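Local structure of post-proline cleaving enzyme (Rickettsia typhi, 4HVT) at residues A[36-47]-A[671-679]; A[414-422]-A[494-502]. The protein probably cleaves peptides on the carboxyl side of proline as a serine-type oligopeptidase. All blocks are in the same frame, centred on the assembly; numbering follows the deposited sequence.

Interaction 1. Residues A[36-47]-A[671-679]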
loop_
_atom_site.group_PDB
_atom_site.type_symbol
_atom_site.label_atom_id
_atom_site.label_comp_id
_atom_site.label_asym_id
_atom_site.label_seq_id
_atom_site.Cartn_x
_atom_site.Cartn_y
_atom_site.Cartn_z
ATOM N N LEU A 36 27.165 6.319 -1.137
ATOM C CA LEU A 36 26.666 6.341 -2.534
ATOM C C LEU A 36 27.616 5.692 -3.536
ATOM O O LEU A 36 27.182 4.950 -4.426
ATOM C CB LEU A 36 26.346 7.762 -2.996
ATOM C CG LEU A 36 25.295 8.473 -2.156
ATOM C CD1 LEU A 36 25.224 9.943 -2.554
ATOM C CD2 LEU A 36 23.938 7.791 -2.284
ATOM N N GLU A 37 28.908 5.953 -3.381
ATOM C CA GLU A 37 29.913 5.340 -4.219
ATOM C C GLU A 37 29.970 3.811 -4.011
ATOM O O GLU A 37 29.963 3.058 -4.974
ATOM C CB GLU A 37 31.288 5.964 -3.976
ATOM N N TRP A 38 29.983 3.390 -2.748
ATOM C CA TRP A 38 30.008 1.988 -2.359
ATOM C C TRP A 38 28.803 1.305 -3.005
ATOM O O TRP A 38 28.938 0.289 -3.665
ATOM C CB TRP A 38 29.978 1.881 -0.810
ATOM C CG TRP A 38 29.950 0.455 -0.264
ATOM C CD1 TRP A 38 31.004 -0.285 0.077
ATOM C CD2 TRP A 38 28.791 -0.334 0.038
ATOM N NE1 TRP A 38 30.617 -1.510 0.562
ATOM C CE2 TRP A 38 29.249 -1.573 0.527
ATOM C CE3 TRP A 38 27.418 -0.115 -0.071
ATOM C CZ2 TRP A 38 28.387 -2.597 0.916
ATOM C CZ3 TRP A 38 26.567 -1.122 0.313
ATOM C CH2 TRP A 38 27.053 -2.360 0.793
ATOM N N ALA A 39 27.632 1.906 -2.805
ATOM C CA ALA A 39 26.406 1.366 -3.340
ATOM C C ALA A 39 26.372 1.312 -4.869
ATOM O O ALA A 39 25.929 0.300 -5.402
ATOM C CB ALA A 39 25.205 2.142 -2.790
ATOM N N LYS A 40 26.774 2.398 -5.550
ATOM C CA LYS A 40 26.871 2.454 -7.046
ATOM C C LYS A 40 27.717 1.350 -7.630
ATOM O O LYS A 40 27.333 0.715 -8.626
ATOM C CB LYS A 40 27.421 3.815 -7.501
ATOM N N GLU A 41 28.852 1.099 -6.987
ATOM C CA GLU A 41 29.782 0.054 -7.443
ATOM C C GLU A 41 29.187 -1.334 -7.326
ATOM O O GLU A 41 29.300 -2.134 -8.243
ATOM C CB GLU A 41 31.120 0.113 -6.691
ATOM C CG GLU A 41 32.173 0.866 -7.478
ATOM C CD GLU A 41 31.615 2.180 -8.010
ATOM O OE1 GLU A 41 31.362 2.256 -9.245
ATOM O OE2 GLU A 41 31.386 3.110 -7.198
ATOM N N ARG A 42 28.531 -1.608 -6.205
ATOM C CA ARG A 42 27.930 -2.907 -6.011
ATOM C C ARG A 42 26.748 -3.058 -6.922
ATOM O O ARG A 42 26.523 -4.142 -7.438
ATOM C CB ARG A 42 27.564 -3.169 -4.564
ATOM C CG ARG A 42 28.794 -3.238 -3.693
ATOM C CD ARG A 42 28.408 -3.586 -2.273
ATOM N NE ARG A 42 28.607 -5.010 -2.073
ATOM C CZ ARG A 42 29.778 -5.573 -1.828
ATOM N NH1 ARG A 42 29.852 -6.893 -1.705
ATOM N NH2 ARG A 42 30.874 -4.831 -1.718
ATOM N N THR A 43 25.983 -1.984 -7.112
ATOM C CA THR A 43 24.839 -2.014 -8.032
ATOM C C THR A 43 25.298 -2.284 -9.468
ATOM O O THR A 43 24.688 -3.081 -10.159
ATOM C CB THR A 43 24.081 -0.700 -7.965
ATOM O OG1 THR A 43 23.565 -0.568 -6.637
ATOM C CG2 THR A 43 22.979 -0.619 -8.967
ATOM N N SER A 44 26.352 -1.601 -9.896
ATOM C CA SER A 44 26.876 -1.806 -11.248
ATOM C C SER A 44 27.366 -3.241 -11.428
ATOM O O SER A 44 27.020 -3.884 -12.418
ATOM C CB SER A 44 27.978 -0.797 -11.552
ATOM O OG SER A 44 27.412 0.495 -11.533
ATOM N N LYS A 45 28.121 -3.752 -10.467
ATOM C CA LYS A 45 28.583 -5.150 -10.540
ATOM C C LYS A 45 27.377 -6.060 -10.691
ATOM O O LYS A 45 27.425 -7.023 -11.506
ATOM C CB LYS A 45 29.359 -5.548 -9.281
ATOM N N THR A 46 26.318 -5.766 -9.915
ATOM C CA THR A 46 25.146 -6.633 -9.902
ATOM C C THR A 46 24.451 -6.578 -11.240
ATOM O O THR A 46 24.117 -7.631 -11.810
ATOM C CB THR A 46 24.161 -6.322 -8.775
ATOM O OG1 THR A 46 24.727 -6.769 -7.549
ATOM C CG2 THR A 46 22.846 -7.038 -8.994
ATOM N N GLU A 47 24.285 -5.377 -11.778
ATOM C CA GLU A 47 23.532 -5.244 -13.026
ATOM C C GLU A 47 24.287 -5.926 -14.170
ATOM O O GLU A 47 23.685 -6.678 -14.949
ATOM C CB GLU A 47 23.187 -3.780 -13.344
ATOM C CG GLU A 47 22.040 -3.233 -12.511
ATOM C CD GLU A 47 21.373 -2.036 -13.162
ATOM O OE1 GLU A 47 22.091 -1.077 -13.537
ATOM O OE2 GLU A 47 20.132 -2.060 -13.309
ATOM N N LYS A 671 26.239 -16.096 -2.098
ATOM C CA LYS A 671 26.285 -15.200 -3.250
ATOM C C LYS A 671 25.163 -14.185 -3.091
ATOM O O LYS A 671 24.050 -14.598 -2.821
ATOM C CB LYS A 671 26.061 -16.018 -4.503
ATOM C CG LYS A 671 26.093 -15.281 -5.815
ATOM C CD LYS A 671 27.475 -14.906 -6.242
ATOM C CE LYS A 671 27.393 -13.979 -7.445
ATOM N NZ LYS A 671 28.719 -13.744 -8.057
ATOM N N THR A 672 25.481 -12.897 -3.161
ATOM C CA THR A 672 24.454 -11.816 -3.029
ATOM C C THR A 672 24.520 -10.875 -4.237
ATOM O O THR A 672 25.626 -10.664 -4.816
ATOM C CB THR A 672 24.631 -10.931 -1.794
ATOM O OG1 THR A 672 25.800 -10.134 -1.984
ATOM C CG2 THR A 672 24.749 -11.759 -0.530
ATOM N N TYR A 673 23.351 -10.297 -4.543
ATOM C CA TYR A 673 23.117 -9.340 -5.601
ATOM C C TYR A 673 22.490 -8.160 -4.865
ATOM O O TYR A 673 21.684 -8.366 -3.980
ATOM C CB TYR A 673 22.170 -9.953 -6.695
ATOM C CG TYR A 673 22.852 -11.086 -7.458
ATOM C CD1 TYR A 673 23.591 -10.810 -8.582
ATOM C CD2 TYR A 673 22.769 -12.420 -7.033
ATOM C CE1 TYR A 673 24.261 -11.812 -9.273
ATOM C CE2 TYR A 673 23.446 -13.428 -7.712
ATOM C CZ TYR A 673 24.166 -13.110 -8.836
ATOM O OH TYR A 673 24.837 -14.080 -9.550
ATOM N N PHE A 674 22.932 -6.961 -5.186
ATOM C CA PHE A 674 22.532 -5.735 -4.514
ATOM C C PHE A 674 22.210 -4.672 -5.543
ATOM O O PHE A 674 23.009 -4.450 -6.448
ATOM C CB PHE A 674 23.679 -5.302 -3.612
ATOM C CG PHE A 674 23.449 -4.006 -2.901
ATOM C CD1 PHE A 674 22.716 -3.987 -1.725
ATOM C CD2 PHE A 674 23.889 -2.807 -3.449
ATOM C CE1 PHE A 674 22.451 -2.786 -1.057
ATOM C CE2 PHE A 674 23.657 -1.596 -2.782
ATOM C CZ PHE A 674 22.929 -1.586 -1.591
ATOM N N LEU A 675 21.088 -3.957 -5.343
ATOM C CA LEU A 675 20.620 -2.914 -6.246
ATOM C C LEU A 675 20.139 -1.741 -5.389
ATOM O O LEU A 675 19.114 -1.852 -4.658
ATOM C CB LEU A 675 19.458 -3.400 -7.115
ATOM C CG LEU A 675 19.786 -4.512 -8.128
ATOM C CD1 LEU A 675 18.496 -5.017 -8.659
ATOM C CD2 LEU A 675 20.589 -3.951 -9.260
ATOM N N GLU A 676 20.843 -0.629 -5.515
ATOM C CA GLU A 676 20.480 0.581 -4.810
ATOM C C GLU A 676 19.970 1.591 -5.834
ATOM O O GLU A 676 20.711 2.001 -6.718
ATOM C CB GLU A 676 21.622 1.161 -3.990
ATOM C CG GLU A 676 21.162 2.493 -3.339
ATOM C CD GLU A 676 21.945 2.943 -2.168
ATOM O OE1 GLU A 676 22.657 3.980 -2.319
ATOM O OE2 GLU A 676 21.933 2.255 -1.123
ATOM N N SER A 677 18.702 1.956 -5.738
ATOM C CA SER A 677 18.109 2.964 -6.606
ATOM C C SER A 677 18.236 4.365 -6.121
ATOM O O SER A 677 17.968 4.614 -4.954
ATOM C CB SER A 677 16.623 2.702 -6.870
ATOM O OG SER A 677 16.018 3.885 -7.420
ATOM N N LYS A 678 18.615 5.277 -7.022
ATOM C CA LYS A 678 18.797 6.705 -6.709
ATOM C C LYS A 678 17.560 7.400 -6.244
ATOM O O LYS A 678 17.613 8.248 -5.336
ATOM C CB LYS A 678 19.317 7.480 -7.948
ATOM N N ASP A 679 16.427 7.047 -6.814
ATOM C CA ASP A 679 15.195 7.827 -6.580
ATOM C C ASP A 679 13.873 7.074 -6.542
ATOM O O ASP A 679 12.822 7.731 -6.557
ATOM C CB ASP A 679 15.042 8.897 -7.672
ATOM C CG ASP A 679 15.067 8.314 -9.047
ATOM O OD1 ASP A 679 14.832 7.110 -9.211
ATOM O OD2 ASP A 679 15.366 9.047 -10.005
HETATM O O HOH W 1 23.440 2.720 -6.616
#
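Thr43 and Thr46 of helix 36-47 face Leu675 and Tyr673 of strand 672-677, the two axes approaching to 6.6 Å with 122° between their N-to-C directions, an oblique crossing in which the directions are more opposed than alike. The strand is the outermost one at this end of the mixed sheet of the alpha/beta-hydrolase domain; it is bonded to strand 640-646 through the backbones of Tyr673 and Leu675, and its intervening NH groups turn to the helix. Each of these meets a threonine hydroxyl. Phe674 N donates to Thr46 OG1 (3.0 Å, 174° at the hydrogen), and Glu676 N to Thr43 OG1 (2.9 Å). On Thr43 the hydroxyl sits beside the backbone N and opposite the carbonyl carbon (chi1 -63°), a rotation that lets OG1 also donate to Ala39 O one turn earlier at 2.8 Å. Its proton is thereby committed, leaving the oxygen to receive the strand NH. The intervening strand carbonyl is met as well: Thr43 CA lies 3.4 Å from Phe674 O in a CA-H...O contact.

Aromatic and aliphatic groups pack beside these bonds. Trp38 directs its edge at the face of Phe674 in a T-shaped pair with centroids 5.6 Å apart, while Ala39 O lies at the rim of the phenyl ring, near its plane. Arg42 CD lies over one face of the Trp38 indole, toward its rim, and the charged guanidinium goes on to a salt bridge with Glu661 of helix 655-664. Glu676 leans its extended chain over the Ala39 methyl, its carboxylate being held by Arg658. Beside Glu676, one water bridges helix and strand, donating both to Thr43 OG1 and, at 2.8 Å, to Glu676 O.

Interaction 2. Residues A[414-422]-A[494-502]. With EDO (1,2-ethanediol), chain G.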
loop_
_atom_site.group_PDB
_atom_site.type_symbol
_atom_site.label_atom_id
_atom_site.label_comp_id
_atom_site.label_asym_id
_atom_site.label_seq_id
_atom_site.Cartn_x
_atom_site.Cartn_y
_atom_site.Cartn_z
ATOM N N ILE A 414 -13.658 -6.723 -10.901
ATOM C CA ILE A 414 -13.685 -8.073 -10.337
ATOM C C ILE A 414 -12.621 -8.863 -11.113
ATOM O O ILE A 414 -12.482 -8.715 -12.355
ATOM C CB ILE A 414 -15.049 -8.791 -10.407
ATOM C CG1 ILE A 414 -16.212 -7.905 -9.947
ATOM C CG2 ILE A 414 -15.070 -10.045 -9.565
ATOM C CD1 ILE A 414 -17.596 -8.419 -10.209
ATOM N N GLU A 415 -11.887 -9.683 -10.386
ATOM C CA GLU A 415 -10.778 -10.465 -10.932
ATOM C C GLU A 415 -10.528 -11.669 -10.035
ATOM O O GLU A 415 -11.135 -11.813 -8.946
ATOM C CB GLU A 415 -9.491 -9.636 -10.950
ATOM C CG GLU A 415 -8.905 -9.342 -9.558
ATOM C CD GLU A 415 -7.952 -8.192 -9.632
ATOM O OE1 GLU A 415 -6.719 -8.392 -9.687
ATOM O OE2 GLU A 415 -8.429 -7.020 -9.673
ATOM N N ASN A 416 -9.610 -12.539 -10.494
ATOM C CA ASN A 416 -9.008 -13.502 -9.593
ATOM C C ASN A 416 -7.581 -13.723 -10.045
ATOM O O ASN A 416 -7.092 -13.081 -10.936
ATOM C CB ASN A 416 -9.867 -14.799 -9.429
ATOM C CG ASN A 416 -9.774 -15.765 -10.600
ATOM O OD1 ASN A 416 -8.783 -15.755 -11.319
ATOM N ND2 ASN A 416 -10.804 -16.635 -10.783
ATOM N N SER A 417 -6.840 -14.545 -9.340
ATOM C CA SER A 417 -5.408 -14.597 -9.593
ATOM C C SER A 417 -5.062 -14.997 -11.032
ATOM O O SER A 417 -3.977 -14.658 -11.498
ATOM C CB SER A 417 -4.752 -15.543 -8.599
ATOM O OG SER A 417 -3.328 -15.541 -8.701
ATOM N N ILE A 418 -5.961 -15.712 -11.718
ATOM C CA ILE A 418 -5.662 -16.216 -13.069
ATOM C C ILE A 418 -6.638 -15.690 -14.150
ATOM O O ILE A 418 -6.472 -16.001 -15.324
ATOM C CB ILE A 418 -5.573 -17.765 -13.158
ATOM C CG1 ILE A 418 -6.878 -18.441 -12.739
ATOM C CG2 ILE A 418 -4.381 -18.297 -12.358
ATOM C CD1 ILE A 418 -6.950 -19.944 -12.991
ATOM N N VAL A 419 -7.597 -14.873 -13.766
ATOM C CA VAL A 419 -8.560 -14.296 -14.701
ATOM C C VAL A 419 -8.390 -12.768 -14.687
ATOM O O VAL A 419 -8.545 -12.168 -13.641
ATOM C CB VAL A 419 -10.024 -14.692 -14.351
ATOM C CG1 VAL A 419 -10.948 -14.058 -15.375
ATOM C CG2 VAL A 419 -10.188 -16.219 -14.321
ATOM N N PRO A 420 -8.062 -12.139 -15.840
ATOM C CA PRO A 420 -7.803 -10.716 -15.806
ATOM C C PRO A 420 -9.034 -9.923 -15.323
ATOM O O PRO A 420 -10.173 -10.361 -15.517
ATOM C CB PRO A 420 -7.486 -10.348 -17.265
ATOM C CG PRO A 420 -6.980 -11.603 -17.858
ATOM C CD PRO A 420 -7.718 -12.712 -17.158
ATOM N N PRO A 421 -8.777 -8.758 -14.724
ATOM C CA PRO A 421 -9.866 -7.941 -14.217
ATOM C C PRO A 421 -10.787 -7.493 -15.318
ATOM O O PRO A 421 -10.346 -7.198 -16.469
ATOM C CB PRO A 421 -9.177 -6.738 -13.579
ATOM C CG PRO A 421 -7.769 -7.237 -13.302
ATOM C CD PRO A 421 -7.460 -8.177 -14.433
ATOM N N THR A 422 -12.083 -7.531 -15.000
ATOM C CA THR A 422 -13.120 -6.904 -15.813
ATOM C C THR A 422 -13.564 -5.640 -15.097
ATOM O O THR A 422 -13.676 -5.617 -13.850
ATOM C CB THR A 422 -14.325 -7.823 -16.009
ATOM O OG1 THR A 422 -13.948 -8.988 -16.756
ATOM C CG2 THR A 422 -15.475 -7.126 -16.795
ATOM N N PRO A 494 -5.121 -12.382 -3.058
ATOM C CA PRO A 494 -4.597 -12.957 -4.337
ATOM C C PRO A 494 -5.122 -12.255 -5.649
ATOM O O PRO A 494 -5.942 -12.814 -6.374
ATOM C CB PRO A 494 -5.042 -14.407 -4.278
ATOM C CG PRO A 494 -6.232 -14.410 -3.433
ATOM C CD PRO A 494 -5.978 -13.343 -2.379
ATOM N N TYR A 495 -4.619 -11.048 -5.914
ATOM C CA TYR A 495 -4.995 -10.340 -7.140
ATOM C C TYR A 495 -4.297 -10.865 -8.386
ATOM O O TYR A 495 -3.311 -11.648 -8.324
ATOM C CB TYR A 495 -4.744 -8.842 -7.004
ATOM C CG TYR A 495 -3.290 -8.503 -6.926
ATOM C CD1 TYR A 495 -2.620 -8.479 -5.705
ATOM C CD2 TYR A 495 -2.580 -8.222 -8.070
ATOM C CE1 TYR A 495 -1.267 -8.192 -5.656
ATOM C CE2 TYR A 495 -1.240 -7.936 -8.046
ATOM C CZ TYR A 495 -0.599 -7.897 -6.829
ATOM O OH TYR A 495 0.743 -7.628 -6.794
ATOM N N PHE A 496 -4.831 -10.481 -9.537
ATOM C CA PHE A 496 -4.276 -10.873 -10.818
ATOM C C PHE A 496 -3.007 -10.089 -11.050
ATOM O O PHE A 496 -3.028 -8.852 -11.042
ATOM C CB PHE A 496 -5.277 -10.548 -11.971
ATOM C CG PHE A 496 -4.817 -11.043 -13.319
ATOM C CD1 PHE A 496 -4.030 -10.244 -14.150
ATOM C CD2 PHE A 496 -5.122 -12.316 -13.716
ATOM C CE1 PHE A 496 -3.614 -10.683 -15.383
ATOM C CE2 PHE A 496 -4.718 -12.775 -14.958
ATOM C CZ PHE A 496 -3.944 -11.970 -15.772
ATOM N N SER A 497 -1.883 -10.787 -11.189
ATOM C CA SER A 497 -0.623 -10.163 -11.586
ATOM C C SER A 497 -0.224 -10.575 -12.978
ATOM O O SER A 497 0.191 -11.718 -13.201
ATOM C CB SER A 497 0.496 -10.547 -10.620
ATOM O OG SER A 497 1.745 -10.012 -11.090
ATOM N N ARG A 498 -0.293 -9.627 -13.896
ATOM C CA ARG A 498 0.093 -9.880 -15.249
ATOM C C ARG A 498 1.570 -10.275 -15.335
ATOM O O ARG A 498 1.931 -11.201 -16.057
ATOM C CB ARG A 498 -0.197 -8.650 -16.085
ATOM C CG ARG A 498 -0.196 -8.959 -17.522
ATOM C CD ARG A 498 -0.744 -7.815 -18.335
ATOM N NE ARG A 498 -0.293 -8.077 -19.672
ATOM C CZ ARG A 498 -0.194 -7.179 -20.630
ATOM N NH1 ARG A 498 -0.584 -5.938 -20.421
ATOM N NH2 ARG A 498 0.252 -7.565 -21.815
ATOM N N ILE A 499 2.431 -9.581 -14.593
ATOM C CA ILE A 499 3.844 -9.878 -14.693
ATOM C C ILE A 499 4.138 -11.303 -14.196
ATOM O O ILE A 499 4.852 -12.061 -14.835
ATOM C CB ILE A 499 4.722 -8.881 -13.897
ATOM C CG1 ILE A 499 4.605 -7.453 -14.447
ATOM C CG2 ILE A 499 6.167 -9.343 -13.959
ATOM C CD1 ILE A 499 5.371 -7.238 -15.742
ATOM N N LYS A 500 3.647 -11.653 -13.019
ATOM C CA LYS A 500 3.932 -12.977 -12.476
ATOM C C LYS A 500 3.312 -14.056 -13.356
ATOM O O LYS A 500 3.934 -15.052 -13.668
ATOM C CB LYS A 500 3.422 -13.103 -11.025
ATOM N N ASN A 501 2.057 -13.852 -13.784
ATOM C CA ASN A 501 1.412 -14.861 -14.598
ATOM C C ASN A 501 2.092 -15.076 -15.938
ATOM O O ASN A 501 2.244 -16.207 -16.400
ATOM C CB ASN A 501 -0.065 -14.496 -14.847
ATOM C CG ASN A 501 -0.935 -14.725 -13.617
ATOM O OD1 ASN A 501 -0.560 -15.469 -12.704
ATOM N ND2 ASN A 501 -2.057 -14.041 -13.548
ATOM N N GLU A 502 2.482 -13.981 -16.582
ATOM C CA GLU A 502 3.061 -14.091 -17.928
ATOM C C GLU A 502 4.547 -14.376 -17.933
ATOM O O GLU A 502 5.011 -15.125 -18.756
ATOM C CB GLU A 502 2.800 -12.835 -18.727
ATOM C CG GLU A 502 1.325 -12.544 -18.925
ATOM C CD GLU A 502 1.064 -12.017 -20.291
ATOM O OE1 GLU A 502 1.145 -12.867 -21.227
ATOM O OE2 GLU A 502 0.766 -10.801 -20.419
HETATM C C1 EDO G . -7.278 -2.762 -10.772
HETATM O O1 EDO G . -6.725 -2.234 -9.572
HETATM C C2 EDO G . -7.290 -4.280 -10.766
HETATM O O2 EDO G . -7.310 -4.758 -9.431
HETATM O O HOH W 2 -4.805 -6.683 -10.901
HETATM O O HOH W 3 -7.985 -14.917 -6.644
HETATM O O HOH W 4 -1.770 -13.492 -10.074
#
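Phe496 inserts its ring into the curve of the hairpin connection around residues 416-421, and both faces of the ring are accounted for. Pro420 CA stands over the centre of one face, 3.7 Å from the centroid and 11° off the normal, a CH-pi contact; across the ring Asn501 ND2 lies 3.3 Å above the plane, displaced toward the rim. Asn416 O and the carbonyl carbon of Ile418 border the edge. The ring reaches this site because CG is turned away from its own backbone N (chi1 -175°).

The connection joins strands 410-415 and 422-426 in one four-stranded blade of the beta-propeller, so the hairpin end of that blade grips the segment leading into helix 498-505. Inside it Asn416 OD1 accepts from Ile418 N at 2.9 Å, an Asx turn, while ND2 of the same amide is held by Gln395 O.

Glu415 takes the crowded position for its CG, between backbone N and carbonyl carbon (chi1 70°), then runs extended to place OE1 2.8 Å from Phe496 N, which it meets with its anti lone pair. A water also donates to OE1, and OE2 is approached by O2 of an ethanediol, probably from the crystallisation liquor, at a doubtfully short distance. On the helix, Ser497 is the N-cap, its OG accepting from Lys500 N. One turn in, Asn501 ND2 donates to Ser417 O at 2.9 Å, nearly within both its own amide plane and the carbonyl plane.

How the interactions relate
Helix 34-51, near the N terminus, already lies against the hydrolase domain, where interaction 1 joins it to strand 672-677 near the other end of the chain, closing a loop with 623 residues between the segments. Within that span the chain passes through the seven sheets of the propeller. Interaction 2 closes a shorter loop, 71 residues between its segments, from the blade containing strand 410-415 to the start of helix 498-505. It is nested inside the first; the two do not cross. Their centres are 32 Å apart and their nearest atoms about 14 Å, without touching. One thus fastens helix 34-51 to the hydrolase sheet, the other a propeller blade to the hydrolase domain.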